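Local coordinates for cytosolic phospholipase A2 delta (Homo sapiens, PDB 5IZ5), which hydrolyses glycerophospholipids at the sn-2 position in a calcium-dependent manner, with a preference for linoleic acid there, at residues G328-G333 against D671-F676; A338-Y343 against E783-L788; H712-C717 against P735-S740; K742-P747 against S789-Q794. The protein carries 3 engineered substitutions. One frame throughout, in Å; residues are numbered along the deposited sequence.

Interaction 1 of 4, residues G328-G333 against D671-F676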
loop_
_atom_site.group_PDB
_atom_site.type_symbol
_atom_site.label_atom_id
_atom_site.label_comp_id
_atom_site.label_asym_id
_atom_site.label_seq_id
_atom_site.Cartn_x
_atom_site.Cartn_y
_atom_site.Cartn_z
ATOM N N GLY B 328 7.176 -20.445 -7.699
ATOM C CA GLY B 328 6.074 -19.537 -7.400
ATOM C C GLY B 328 4.922 -19.693 -8.373
ATOM O O GLY B 328 5.126 -20.001 -9.545
ATOM N N ILE B 329 3.706 -19.534 -7.862
ATOM C CA ILE B 329 2.518 -19.354 -8.681
ATOM C C ILE B 329 2.181 -17.881 -8.659
ATOM O O ILE B 329 2.153 -17.275 -7.590
ATOM C CB ILE B 329 1.281 -20.056 -8.090
ATOM C CG1 ILE B 329 1.416 -21.573 -8.155
ATOM C CG2 ILE B 329 0.031 -19.640 -8.854
ATOM C CD1 ILE B 329 0.432 -22.311 -7.272
ATOM N N MET B 330 1.860 -17.334 -9.828
ATOM C CA MET B 330 1.581 -15.916 -9.980
ATOM C C MET B 330 0.296 -15.762 -10.786
ATOM O O MET B 330 0.220 -16.205 -11.933
ATOM C CB MET B 330 2.778 -15.318 -10.710
ATOM C CG MET B 330 2.702 -13.916 -11.258
ATOM S SD MET B 330 4.346 -13.502 -11.879
ATOM C CE MET B 330 4.196 -13.638 -13.673
ATOM N N ALA B 331 -0.725 -15.181 -10.160
ATOM C CA ALA B 331 -2.049 -15.064 -10.762
ATOM C C ALA B 331 -2.350 -13.602 -11.048
ATOM O O ALA B 331 -1.926 -12.717 -10.296
ATOM C CB ALA B 331 -3.100 -15.653 -9.836
ATOM N N THR B 332 -3.077 -13.358 -12.141
ATOM C CA THR B 332 -3.492 -12.011 -12.518
ATOM C C THR B 332 -4.902 -11.763 -11.997
ATOM O O THR B 332 -5.494 -12.606 -11.314
ATOM C CB THR B 332 -3.503 -11.823 -14.057
ATOM O OG1 THR B 332 -4.571 -12.593 -14.635
ATOM C CG2 THR B 332 -2.182 -12.233 -14.678
ATOM N N GLY B 333 -5.459 -10.614 -12.364
ATOM C CA GLY B 333 -6.829 -10.291 -12.015
ATOM C C GLY B 333 -7.852 -10.796 -13.011
ATOM O O GLY B 333 -7.512 -11.434 -14.011
ATOM N N ASP B 671 13.226 -19.411 -8.935
ATOM C CA ASP B 671 13.839 -20.197 -10.000
ATOM C C ASP B 671 12.825 -20.503 -11.086
ATOM O O ASP B 671 13.150 -20.448 -12.265
ATOM C CB ASP B 671 14.402 -21.499 -9.425
ATOM C CG ASP B 671 15.472 -21.248 -8.390
ATOM O OD1 ASP B 671 16.479 -20.602 -8.741
ATOM O OD2 ASP B 671 15.305 -21.683 -7.231
ATOM N N LEU B 672 11.600 -20.827 -10.683
ATOM C CA LEU B 672 10.520 -21.096 -11.623
ATOM C C LEU B 672 9.247 -20.382 -11.188
ATOM O O LEU B 672 8.889 -20.409 -10.013
ATOM C CB LEU B 672 10.261 -22.603 -11.715
ATOM C CG LEU B 672 9.037 -23.050 -12.517
ATOM C CD1 LEU B 672 9.201 -22.689 -13.982
ATOM C CD2 LEU B 672 8.813 -24.542 -12.358
ATOM N N ILE B 673 8.561 -19.757 -12.141
ATOM C CA ILE B 673 7.267 -19.135 -11.886
ATOM C C ILE B 673 6.221 -19.708 -12.831
ATOM O O ILE B 673 6.388 -19.662 -14.049
ATOM C CB ILE B 673 7.319 -17.603 -12.079
ATOM C CG1 ILE B 673 8.328 -16.982 -11.115
ATOM C CG2 ILE B 673 5.940 -16.989 -11.848
ATOM C CD1 ILE B 673 8.708 -15.559 -11.458
ATOM N N LEU B 674 5.150 -20.254 -12.267
ATOM C CA LEU B 674 3.995 -20.655 -13.055
ATOM C C LEU B 674 3.070 -19.453 -13.119
ATOM O O LEU B 674 2.484 -19.060 -12.106
ATOM C CB LEU B 674 3.284 -21.861 -12.437
ATOM C CG LEU B 674 4.173 -23.061 -12.087
ATOM C CD1 LEU B 674 3.325 -24.208 -11.558
ATOM C CD2 LEU B 674 4.990 -23.523 -13.287
ATOM N N SER B 675 2.966 -18.869 -14.311
ATOM C CA SER B 675 2.195 -17.660 -14.544
ATOM C C SER B 675 0.823 -18.015 -15.088
ATOM O O SER B 675 0.698 -18.511 -16.213
ATOM C CB SER B 675 2.923 -16.759 -15.540
ATOM O OG SER B 675 2.090 -15.713 -16.013
ATOM N N PHE B 676 -0.206 -17.767 -14.287
ATOM C CA PHE B 676 -1.574 -17.988 -14.718
ATOM C C PHE B 676 -2.214 -16.655 -15.112
ATOM O O PHE B 676 -2.255 -15.719 -14.311
ATOM C CB PHE B 676 -2.372 -18.666 -13.616
ATOM C CG PHE B 676 -1.810 -19.997 -13.173
ATOM C CD1 PHE B 676 -1.448 -20.971 -14.096
ATOM C CD2 PHE B 676 -1.683 -20.292 -11.828
ATOM C CE1 PHE B 676 -0.945 -22.198 -13.687
ATOM C CE2 PHE B 676 -1.186 -21.516 -11.410
ATOM C CZ PHE B 676 -0.814 -22.470 -12.340
#
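Gly-328, Met-330 and Thr-332 turn their backbone polar groups toward the neighbouring strand, and Leu-672, Leu-674 and Phe-676 answer them. Gly-328 N donates to Leu-672 O at 2.9 Å, and Gly-328 O receives Leu-674 N at 2.7 Å. Met-330 N then bonds to Leu-674 O and Met-330 O takes Phe-676 N, each at 2.9 Å. The series ends in a weak bond, Thr-332 N to Phe-676 O at 3.3 Å, where regular pairing gives out. The strand axes approach to 4.6 Å with their N-to-C directions 24° apart, as in a twisted parallel pair.

The side chains divide between the two faces. On one, Ile-329 CG2, the branch set opposite its own backbone N, reaches Phe-676 CE2 at 3.4 Å and meets the ring obliquely. On the other, Met-330 rests its CB and SD against Ile-673 CG2, and a bend at its last torsion (chi3 104°) brings CE to 3.8 Å from Ser-675 OG. That hydroxyl is bonded to His-733 ND1 on the next strand.

A second shell fixes these groups. The Phe-676 ring is stacked with His-345, while Leu-346 and Leu-349 of helix 335-351 cover Ile-329. Thr-332 OG1 is bonded to Tyr-678 N, and Asn-657 OD1 holds Gly-333 N. Interior parallel strands in the central sheet of an alpha/beta hydrolase are built this way; here strand 327-331 leads straight into the substrate-binding glycines Gly-334 and Gly-335, with the side chain of Thr-332 about 8 Å from that of the nucleophile Ser-365.

Interaction 2 of 4, residues A338-Y343 against E783-L788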
loop_
_atom_site.group_PDB
_atom_site.type_symbol
_atom_site.label_atom_id
_atom_site.label_comp_id
_atom_site.label_asym_id
_atom_site.label_seq_id
_atom_site.Cartn_x
_atom_site.Cartn_y
_atom_site.Cartn_z
ATOM N N ALA B 338 -11.270 -14.978 -12.851
ATOM C CA ALA B 338 -9.967 -15.299 -12.262
ATOM C C ALA B 338 -10.131 -16.229 -11.062
ATOM O O ALA B 338 -9.388 -17.191 -10.923
ATOM C CB ALA B 338 -9.220 -14.030 -11.847
ATOM N N MET B 339 -11.103 -15.939 -10.200
ATOM C CA MET B 339 -11.331 -16.750 -9.006
ATOM C C MET B 339 -11.617 -18.208 -9.382
ATOM O O MET B 339 -11.002 -19.130 -8.841
ATOM C CB MET B 339 -12.496 -16.195 -8.182
ATOM C CG MET B 339 -12.797 -16.991 -6.922
ATOM S SD MET B 339 -14.299 -16.505 -6.065
ATOM C CE MET B 339 -15.569 -17.069 -7.212
ATOM N N THR B 340 -12.555 -18.400 -10.306
ATOM C CA THR B 340 -12.981 -19.737 -10.737
ATOM C C THR B 340 -11.836 -20.504 -11.392
ATOM O O THR B 340 -11.527 -21.630 -11.005
ATOM C CB THR B 340 -14.169 -19.644 -11.714
ATOM O OG1 THR B 340 -15.279 -19.045 -11.040
ATOM C CG2 THR B 340 -14.587 -21.026 -12.239
ATOM N N SER B 341 -11.200 -19.874 -12.369
ATOM C CA SER B 341 -10.141 -20.511 -13.124
ATOM C C SER B 341 -8.953 -20.908 -12.239
ATOM O O SER B 341 -8.362 -21.974 -12.434
ATOM C CB SER B 341 -9.679 -19.584 -14.240
ATOM O OG SER B 341 -8.662 -20.197 -15.014
ATOM N N LEU B 342 -8.619 -20.052 -11.270
ATOM C CA LEU B 342 -7.519 -20.305 -10.343
ATOM C C LEU B 342 -7.782 -21.534 -9.475
ATOM O O LEU B 342 -6.868 -22.304 -9.200
ATOM C CB LEU B 342 -7.258 -19.074 -9.464
ATOM C CG LEU B 342 -6.118 -19.150 -8.444
ATOM C CD1 LEU B 342 -4.803 -19.585 -9.076
ATOM C CD2 LEU B 342 -5.946 -17.794 -7.763
ATOM N N TYR B 343 -9.029 -21.712 -9.048
ATOM C CA TYR B 343 -9.431 -22.927 -8.343
ATOM C C TYR B 343 -9.077 -24.171 -9.170
ATOM O O TYR B 343 -8.547 -25.157 -8.646
ATOM C CB TYR B 343 -10.934 -22.925 -8.065
ATOM C CG TYR B 343 -11.358 -22.261 -6.770
ATOM C CD1 TYR B 343 -10.947 -22.765 -5.542
ATOM C CD2 TYR B 343 -12.204 -21.152 -6.773
ATOM C CE1 TYR B 343 -11.353 -22.176 -4.355
ATOM C CE2 TYR B 343 -12.611 -20.554 -5.593
ATOM C CZ TYR B 343 -12.185 -21.067 -4.387
ATOM O OH TYR B 343 -12.586 -20.473 -3.215
ATOM N N GLU B 783 -18.464 -24.968 -14.091
ATOM C CA GLU B 783 -17.770 -26.245 -14.296
ATOM C C GLU B 783 -16.901 -26.254 -15.547
ATOM O O GLU B 783 -15.768 -26.720 -15.506
ATOM C CB GLU B 783 -18.763 -27.415 -14.336
ATOM C CG GLU B 783 -19.308 -27.808 -12.969
ATOM C CD GLU B 783 -18.251 -28.409 -12.053
ATOM O OE1 GLU B 783 -17.520 -29.318 -12.492
ATOM O OE2 GLU B 783 -18.142 -27.975 -10.887
ATOM N N ARG B 784 -17.419 -25.717 -16.646
ATOM C CA ARG B 784 -16.650 -25.618 -17.888
ATOM C C ARG B 784 -15.343 -24.853 -17.714
ATOM O O ARG B 784 -14.288 -25.311 -18.151
ATOM C CB ARG B 784 -17.472 -24.938 -18.980
ATOM C CG ARG B 784 -18.485 -25.851 -19.651
ATOM C CD ARG B 784 -19.243 -25.095 -20.733
ATOM N NE ARG B 784 -20.697 -25.251 -20.675
ATOM C CZ ARG B 784 -21.482 -25.689 -21.658
ATOM N NH1 ARG B 784 -20.987 -26.081 -22.828
ATOM N NH2 ARG B 784 -22.793 -25.738 -21.447
ATOM N N LEU B 785 -15.420 -23.678 -17.092
ATOM C CA LEU B 785 -14.236 -22.839 -16.887
ATOM C C LEU B 785 -13.255 -23.531 -15.953
ATOM O O LEU B 785 -12.051 -23.556 -16.207
ATOM C CB LEU B 785 -14.623 -21.460 -16.327
ATOM C CG LEU B 785 -13.499 -20.449 -16.067
ATOM C CD1 LEU B 785 -12.582 -20.297 -17.268
ATOM C CD2 LEU B 785 -14.076 -19.094 -15.680
ATOM N N LEU B 786 -13.782 -24.091 -14.871
ATOM C CA LEU B 786 -12.965 -24.807 -13.901
ATOM C C LEU B 786 -12.262 -26.008 -14.539
ATOM O O LEU B 786 -11.051 -26.165 -14.404
ATOM C CB LEU B 786 -13.832 -25.285 -12.739
ATOM C CG LEU B 786 -13.076 -26.047 -11.647
ATOM C CD1 LEU B 786 -12.511 -25.078 -10.621
ATOM C CD2 LEU B 786 -13.977 -27.072 -10.981
ATOM N N ARG B 787 -13.030 -26.849 -15.231
ATOM C CA ARG B 787 -12.479 -28.068 -15.832
ATOM C C ARG B 787 -11.506 -27.749 -16.963
ATOM O O ARG B 787 -10.496 -28.429 -17.119
ATOM C CB ARG B 787 -13.585 -29.007 -16.325
ATOM C CG ARG B 787 -14.428 -29.637 -15.228
ATOM C CD ARG B 787 -15.045 -30.961 -15.657
ATOM N NE ARG B 787 -15.939 -31.505 -14.635
ATOM C CZ ARG B 787 -17.267 -31.368 -14.603
ATOM N NH1 ARG B 787 -17.925 -30.691 -15.541
ATOM N NH2 ARG B 787 -17.952 -31.915 -13.604
ATOM N N LEU B 788 -11.797 -26.704 -17.731
ATOM C CA LEU B 788 -10.854 -26.215 -18.732
ATOM C C LEU B 788 -9.514 -25.870 -18.093
ATOM O O LEU B 788 -8.459 -26.266 -18.587
ATOM C CB LEU B 788 -11.404 -24.974 -19.440
ATOM C CG LEU B 788 -10.412 -24.202 -20.316
ATOM C CD1 LEU B 788 -9.876 -25.084 -21.434
ATOM C CD2 LEU B 788 -11.054 -22.954 -20.888
#
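Thr-340 and Leu-785 lead the apolar part of this helix-helix contact, the methyl of the threonine meeting the fork of the leucine. Thr-340 CG2 lies 4.0 Å from Leu-785 CD2, and Leu-785 CG is just as near. The same leucine sends its other branch toward Ser-341 CB, with CD1 at 4.3 Å. Leu-786, one residue on, meets the backbone rather than the side chain of Thr-340: with its CG opposite the backbone N (chi1 -180°), its CD1 rests against both Thr-340 O, at 3.6 Å, and Tyr-343 CB, at 3.7 Å. Tyrosine contributes its root alone, since the ring leads away.

No hydrogen bond crosses between the segments; the polar ends have partners elsewhere. Thr-340 OG1 bonds to Ala-336 O of its own helix, Ser-341 OG to Ser-789 OG, and Tyr-343 OH to His-373 ND1. On the outer side of the second helix, Arg-787 NH2 and Glu-783 OE1 form a salt bridge at 2.9 Å that is one of charge alone, because the oxygen stands well out of the guanidinium plane. Glu-783 has a second cationic partner in Arg-393.

Thr-340 and Ser-341, the small residues that the first helix offers here, are consistent with the close approach: the axes come to 7.7 Å at a crossing angle of -46°, and the CA atoms of Ser-341 and Leu-786 are 5.2 Å apart. Helix 335-351, which follows strand 327-331, is thus packed between neighbours. Helix 779-794 crosses at Thr-340 and Ser-341, helix 386-397 touches Thr-340, Tyr-343 and Leu-786, and helix 367-375 meets Met-339 and Tyr-343.

Interaction 3 of 4, residues H712-C717 against P735-S740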
loop_
_atom_site.group_PDB
_atom_site.type_symbol
_atom_site.label_atom_id
_atom_site.label_comp_id
_atom_site.label_asym_id
_atom_site.label_seq_id
_atom_site.Cartn_x
_atom_site.Cartn_y
_atom_site.Cartn_z
ATOM N N HIS B 712 -1.766 -15.569 -32.782
ATOM C CA HIS B 712 -2.945 -15.998 -33.534
ATOM C C HIS B 712 -3.713 -17.094 -32.793
ATOM O O HIS B 712 -4.933 -17.007 -32.641
ATOM C CB HIS B 712 -2.565 -16.492 -34.936
ATOM C CG HIS B 712 -3.722 -17.075 -35.697
ATOM N ND1 HIS B 712 -4.896 -16.383 -35.915
ATOM C CD2 HIS B 712 -3.893 -18.291 -36.267
ATOM C CE1 HIS B 712 -5.737 -17.146 -36.592
ATOM N NE2 HIS B 712 -5.154 -18.309 -36.818
ATOM N N GLN B 713 -2.990 -18.119 -32.345
ATOM C CA GLN B 713 -3.589 -19.221 -31.585
ATOM C C GLN B 713 -2.664 -19.615 -30.437
ATOM O O GLN B 713 -1.716 -20.383 -30.632
ATOM C CB GLN B 713 -3.913 -20.429 -32.465
ATOM C CG GLN B 713 -5.013 -20.193 -33.494
ATOM C CD GLN B 713 -5.397 -21.452 -34.258
ATOM O OE1 GLN B 713 -6.579 -21.782 -34.370
ATOM N NE2 GLN B 713 -4.403 -22.164 -34.788
ATOM N N PRO B 714 -2.912 -19.055 -29.242
ATOM C CA PRO B 714 -2.128 -19.461 -28.080
ATOM C C PRO B 714 -2.476 -20.870 -27.630
ATOM O O PRO B 714 -3.610 -21.311 -27.788
ATOM C CB PRO B 714 -2.486 -18.425 -27.007
ATOM C CG PRO B 714 -3.725 -17.753 -27.475
ATOM C CD PRO B 714 -3.825 -17.933 -28.953
ATOM N N ARG B 715 -1.469 -21.568 -27.122
ATOM C CA ARG B 715 -1.595 -22.908 -26.587
ATOM C C ARG B 715 -1.725 -22.889 -25.064
ATOM O O ARG B 715 -1.604 -21.844 -24.421
ATOM C CB ARG B 715 -0.367 -23.731 -26.990
ATOM C CG ARG B 715 -0.003 -23.623 -28.464
ATOM C CD ARG B 715 1.214 -24.466 -28.806
ATOM N NE ARG B 715 2.434 -23.973 -28.162
ATOM C CZ ARG B 715 3.162 -22.937 -28.578
ATOM N NH1 ARG B 715 2.809 -22.243 -29.658
ATOM N NH2 ARG B 715 4.256 -22.588 -27.906
ATOM N N GLU B 716 -1.951 -24.068 -24.497
ATOM C CA GLU B 716 -2.170 -24.216 -23.062
ATOM C C GLU B 716 -0.976 -23.769 -22.211
ATOM O O GLU B 716 -1.149 -23.348 -21.066
ATOM C CB GLU B 716 -2.499 -25.669 -22.722
ATOM C CG GLU B 716 -3.879 -26.146 -23.157
ATOM C CD GLU B 716 -3.913 -26.733 -24.559
ATOM O OE1 GLU B 716 -2.991 -26.467 -25.352
ATOM O OE2 GLU B 716 -4.877 -27.454 -24.877
ATOM N N CYS B 717 0.227 -23.852 -22.769
ATOM C CA CYS B 717 1.434 -23.569 -22.016
ATOM C C CYS B 717 2.536 -23.016 -22.901
ATOM O O CYS B 717 2.851 -23.596 -23.936
ATOM C CB CYS B 717 1.911 -24.856 -21.359
ATOM S SG CYS B 717 3.344 -24.640 -20.291
ATOM N N PRO B 735 -2.077 -19.135 -20.617
ATOM C CA PRO B 735 -3.143 -18.211 -20.974
ATOM C C PRO B 735 -4.516 -18.849 -20.860
ATOM O O PRO B 735 -4.646 -20.078 -20.897
ATOM C CB PRO B 735 -2.828 -17.857 -22.429
ATOM C CG PRO B 735 -2.075 -19.021 -22.954
ATOM C CD PRO B 735 -1.310 -19.589 -21.794
ATOM N N LEU B 736 -5.538 -18.018 -20.711
ATOM C CA LEU B 736 -6.899 -18.525 -20.644
ATOM C C LEU B 736 -7.393 -18.779 -22.064
ATOM O O LEU B 736 -7.828 -17.862 -22.758
ATOM C CB LEU B 736 -7.810 -17.546 -19.909
ATOM C CG LEU B 736 -9.252 -18.015 -19.689
ATOM C CD1 LEU B 736 -9.324 -19.355 -18.968
ATOM C CD2 LEU B 736 -9.999 -16.953 -18.904
ATOM N N VAL B 737 -7.300 -20.032 -22.495
ATOM C CA VAL B 737 -7.630 -20.401 -23.865
ATOM C C VAL B 737 -8.265 -21.787 -23.896
ATOM O O VAL B 737 -7.870 -22.674 -23.145
ATOM C CB VAL B 737 -6.373 -20.343 -24.767
ATOM C CG1 VAL B 737 -5.356 -21.416 -24.384
ATOM C CG2 VAL B 737 -6.755 -20.456 -26.236
ATOM N N ASN B 738 -9.261 -21.958 -24.758
ATOM C CA ASN B 738 -9.864 -23.258 -25.004
ATOM C C ASN B 738 -9.280 -23.808 -26.294
ATOM O O ASN B 738 -9.776 -23.512 -27.381
ATOM C CB ASN B 738 -11.387 -23.124 -25.118
ATOM C CG ASN B 738 -12.096 -24.469 -25.198
ATOM O OD1 ASN B 738 -11.509 -25.517 -24.929
ATOM N ND2 ASN B 738 -13.373 -24.443 -25.560
ATOM N N ALA B 739 -8.201 -24.578 -26.176
ATOM C CA ALA B 739 -7.554 -25.170 -27.347
ATOM C C ALA B 739 -7.897 -26.659 -27.436
ATOM O O ALA B 739 -9.002 -27.006 -27.851
ATOM C CB ALA B 739 -6.050 -24.935 -27.305
ATOM N N SER B 740 -6.992 -27.532 -26.999
ATOM C CA SER B 740 -7.182 -28.971 -27.158
ATOM C C SER B 740 -8.361 -29.481 -26.323
ATOM O O SER B 740 -8.926 -30.526 -26.631
ATOM C CB SER B 740 -5.885 -29.729 -26.822
ATOM O OG SER B 740 -5.793 -30.021 -25.439
HETATM O O HOH W 1 -3.539 -22.470 -20.011
HETATM O O HOH W 2 -7.283 -26.303 -24.106
#
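Two loops meet at the open end of the antiparallel pair of strands 718-720 and 730-734, one loop leading in and the other leading out, and Glu-716 of the first reaches Ser-740 of the second. One carboxylate oxygen does most of the work. Ser-740 N donates to Glu-716 OE2 at 3.0 Å, approaching on the syn side but 34° out of the carboxylate plane. Ser-740 OG lies 2.8 Å from the same oxygen and is also bonded to Tyr-791 OH. A water also donates to Glu-716 OE2 and accepts from Ala-739 N. The bend at chi2 (90°) turns the carboxylate back toward the loop, although its CB starts out pointing away. Were Glu-716 cut back to alanine, the Ser-740 N-H would probably lose its charged acceptor and the bridging water one of its anchors.

Around Pro-735 and Val-737 carbon atoms pack on carbonyl oxygens and on the ring of Pro-714. Pro-735 CG presses on Arg-715 O at 3.2 Å and packs against Pro-714 CB at 4.1 Å. Val-737 CG2 lies 3.6 Å from Pro-714 O, and a second water donates to both Glu-716 O and Pro-735 O, tying the two backbones together. Helix 779-794 backs the pair of loops: Tyr-791 and Asn-792 touch Glu-716, Asn-792 ND2 bonds to Val-737 O, and Leu-785 meets Leu-736.

Interaction 4 of 4, residues K742-P747 against S789-Q794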
loop_
_atom_site.group_PDB
_atom_site.type_symbol
_atom_site.label_atom_id
_atom_site.label_comp_id
_atom_site.label_asym_id
_atom_site.label_seq_id
_atom_site.Cartn_x
_atom_site.Cartn_y
_atom_site.Cartn_z
ATOM N N LYS B 742 -11.324 -28.502 -26.320
ATOM C CA LYS B 742 -12.554 -28.607 -27.118
ATOM C C LYS B 742 -12.820 -30.086 -27.450
ATOM O O LYS B 742 -13.957 -30.557 -27.366
ATOM C CB LYS B 742 -12.451 -27.793 -28.410
ATOM C CG LYS B 742 -13.656 -26.905 -28.716
ATOM C CD LYS B 742 -13.313 -25.787 -29.695
ATOM C CE LYS B 742 -12.037 -25.041 -29.308
ATOM N NZ LYS B 742 -12.063 -23.599 -29.672
ATOM N N ASP B 743 -11.749 -30.809 -27.779
ATOM C CA ASP B 743 -11.841 -32.199 -28.246
ATOM C C ASP B 743 -11.709 -33.216 -27.115
ATOM O O ASP B 743 -12.362 -34.260 -27.146
ATOM C CB ASP B 743 -10.754 -32.496 -29.286
ATOM C CG ASP B 743 -10.729 -31.494 -30.417
ATOM O OD1 ASP B 743 -11.815 -31.115 -30.905
ATOM O OD2 ASP B 743 -9.617 -31.088 -30.816
ATOM N N HIS B 744 -10.869 -32.910 -26.123
ATOM C CA HIS B 744 -10.435 -33.895 -25.133
ATOM C C HIS B 744 -11.027 -33.636 -23.755
ATOM O O HIS B 744 -10.998 -32.511 -23.265
ATOM C CB HIS B 744 -8.906 -33.896 -25.032
ATOM C CG HIS B 744 -8.226 -34.052 -26.352
ATOM N ND1 HIS B 744 -8.242 -33.057 -27.301
ATOM C CD2 HIS B 744 -7.522 -35.077 -26.890
ATOM C CE1 HIS B 744 -7.577 -33.459 -28.371
ATOM N NE2 HIS B 744 -7.129 -34.682 -28.146
ATOM N N SER B 745 -11.554 -34.688 -23.134
ATOM C CA SER B 745 -12.089 -34.613 -21.774
ATOM C C SER B 745 -10.995 -34.780 -20.730
ATOM O O SER B 745 -11.205 -34.489 -19.555
ATOM C CB SER B 745 -13.123 -35.712 -21.559
ATOM O OG SER B 745 -12.510 -36.991 -21.568
ATOM N N ALA B 746 -9.849 -35.298 -21.159
ATOM C CA ALA B 746 -8.699 -35.481 -20.286
ATOM C C ALA B 746 -7.450 -35.548 -21.155
ATOM O O ALA B 746 -7.551 -35.767 -22.363
ATOM C CB ALA B 746 -8.856 -36.749 -19.460
ATOM N N PRO B 747 -6.269 -35.326 -20.556
ATOM C CA PRO B 747 -5.016 -35.349 -21.311
ATOM C C PRO B 747 -4.884 -36.609 -22.185
ATOM O O PRO B 747 -4.829 -37.728 -21.663
ATOM C CB PRO B 747 -3.944 -35.321 -20.216
ATOM C CG PRO B 747 -4.605 -34.702 -19.027
ATOM C CD PRO B 747 -6.083 -34.856 -19.173
ATOM N N SER B 789 -9.566 -25.102 -17.009
ATOM C CA SER B 789 -8.363 -24.652 -16.315
ATOM C C SER B 789 -7.578 -25.841 -15.781
ATOM O O SER B 789 -6.367 -25.925 -15.954
ATOM C CB SER B 789 -8.733 -23.704 -15.166
ATOM O OG SER B 789 -9.506 -22.611 -15.627
ATOM N N ASP B 790 -8.289 -26.745 -15.119
ATOM C CA ASP B 790 -7.720 -27.992 -14.621
ATOM C C ASP B 790 -7.028 -28.767 -15.746
ATOM O O ASP B 790 -5.872 -29.173 -15.622
ATOM C CB ASP B 790 -8.838 -28.832 -13.995
ATOM C CG ASP B 790 -8.356 -30.165 -13.461
ATOM O OD1 ASP B 790 -7.147 -30.327 -13.205
ATOM O OD2 ASP B 790 -9.206 -31.055 -13.282
ATOM N N TYR B 791 -7.745 -28.945 -16.849
ATOM C CA TYR B 791 -7.225 -29.668 -18.003
ATOM C C TYR B 791 -5.954 -29.030 -18.562
ATOM O O TYR B 791 -4.960 -29.721 -18.788
ATOM C CB TYR B 791 -8.292 -29.748 -19.093
ATOM C CG TYR B 791 -7.784 -30.323 -20.386
ATOM C CD1 TYR B 791 -7.862 -31.689 -20.645
ATOM C CD2 TYR B 791 -7.229 -29.501 -21.353
ATOM C CE1 TYR B 791 -7.393 -32.216 -21.836
ATOM C CE2 TYR B 791 -6.761 -30.017 -22.539
ATOM C CZ TYR B 791 -6.844 -31.375 -22.780
ATOM O OH TYR B 791 -6.377 -31.892 -23.966
ATOM N N ASN B 792 -5.994 -27.717 -18.786
ATOM C CA ASN B 792 -4.856 -26.990 -19.366
ATOM C C ASN B 792 -3.561 -27.155 -18.593
ATOM O O ASN B 792 -2.482 -27.155 -19.180
ATOM C CB ASN B 792 -5.162 -25.497 -19.492
ATOM C CG ASN B 792 -6.138 -25.194 -20.604
ATOM O OD1 ASN B 792 -6.623 -26.098 -21.286
ATOM N ND2 ASN B 792 -6.422 -23.916 -20.802
ATOM N N VAL B 793 -3.660 -27.285 -17.277
ATOM C CA VAL B 793 -2.476 -27.525 -16.463
ATOM C C VAL B 793 -2.077 -29.006 -16.512
ATOM O O VAL B 793 -0.901 -29.320 -16.680
ATOM C CB VAL B 793 -2.681 -27.033 -15.015
ATOM C CG1 VAL B 793 -1.599 -27.574 -14.088
ATOM C CG2 VAL B 793 -2.679 -25.511 -14.990
ATOM N N GLN B 794 -3.048 -29.906 -16.377
ATOM C CA GLN B 794 -2.759 -31.347 -16.433
ATOM C C GLN B 794 -2.090 -31.754 -17.746
ATOM O O GLN B 794 -1.073 -32.439 -17.744
ATOM C CB GLN B 794 -4.018 -32.177 -16.187
ATOM C CG GLN B 794 -4.299 -32.390 -14.711
ATOM C CD GLN B 794 -5.586 -33.146 -14.455
ATOM O OE1 GLN B 794 -6.343 -33.441 -15.379
ATOM N NE2 GLN B 794 -5.843 -33.460 -13.194
#
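The Tyr-791 ring meets the backbone of Ala-746 edge-on: Ala-746 C lies 3.4 Å from Tyr-791 CE1, near the ring plane, and Asn-792 OD1 is also at the ring's edge. Phe-741 meets the same ring with its plane turned by about 55°. The His-744 ring sits obliquely to the phenol oxygen, and His-744 CB is 3.4 Å from Tyr-791 OH. With CG opposite the backbone N (chi1 173°), the tyrosine reaches out from its helix to the loop. Pro-747 runs past it in the opposite sense, its CD 3.9 Å from Tyr-791 CD1, while the side chains of Pro-747 and Gln-794 cross at an angle, with Pro-747 CG 3.8 Å from Gln-794 CB.

Polar ends converge on Ser-740: its OG bonds to Tyr-791 OH and its carbonyl oxygen to His-744 ND1. A phenylalanine in place of Tyr-791 is likely to leave Ser-740 OG without this partner and less firmly fixed in rotation. Far from the annotated sites, this is an aromatic residue near the C-terminal end of helix 779-794 packed against a loop that turns a corner at Ser-745, joining helix and loop at the surface of the catalytic domain.

Helix 779-794 joins three of the four contacts: interactions 2 and 4 use successive parts of it, and interaction 3 lies against it. Ser-341 OG to Ser-789 OG at 2.6 Å, probably a hydrogen bond, connects interactions 2 and 4, whose centres are 12 Å apart. Interactions 3 and 4 meet through Ser-740 OG and Tyr-791 OH at 2.5 Å, also a probable bond. Interaction 1 is closest to the catalytic apparatus and passes into interaction 2 directly along the chain, with Gly-333 C 3.7 Å from Ala-338 CB. Phe-676 CE1, 4.0 Å from Val-793 CG2, carries the packing on to interaction 4, so the central sheet is connected through helices to surface loops.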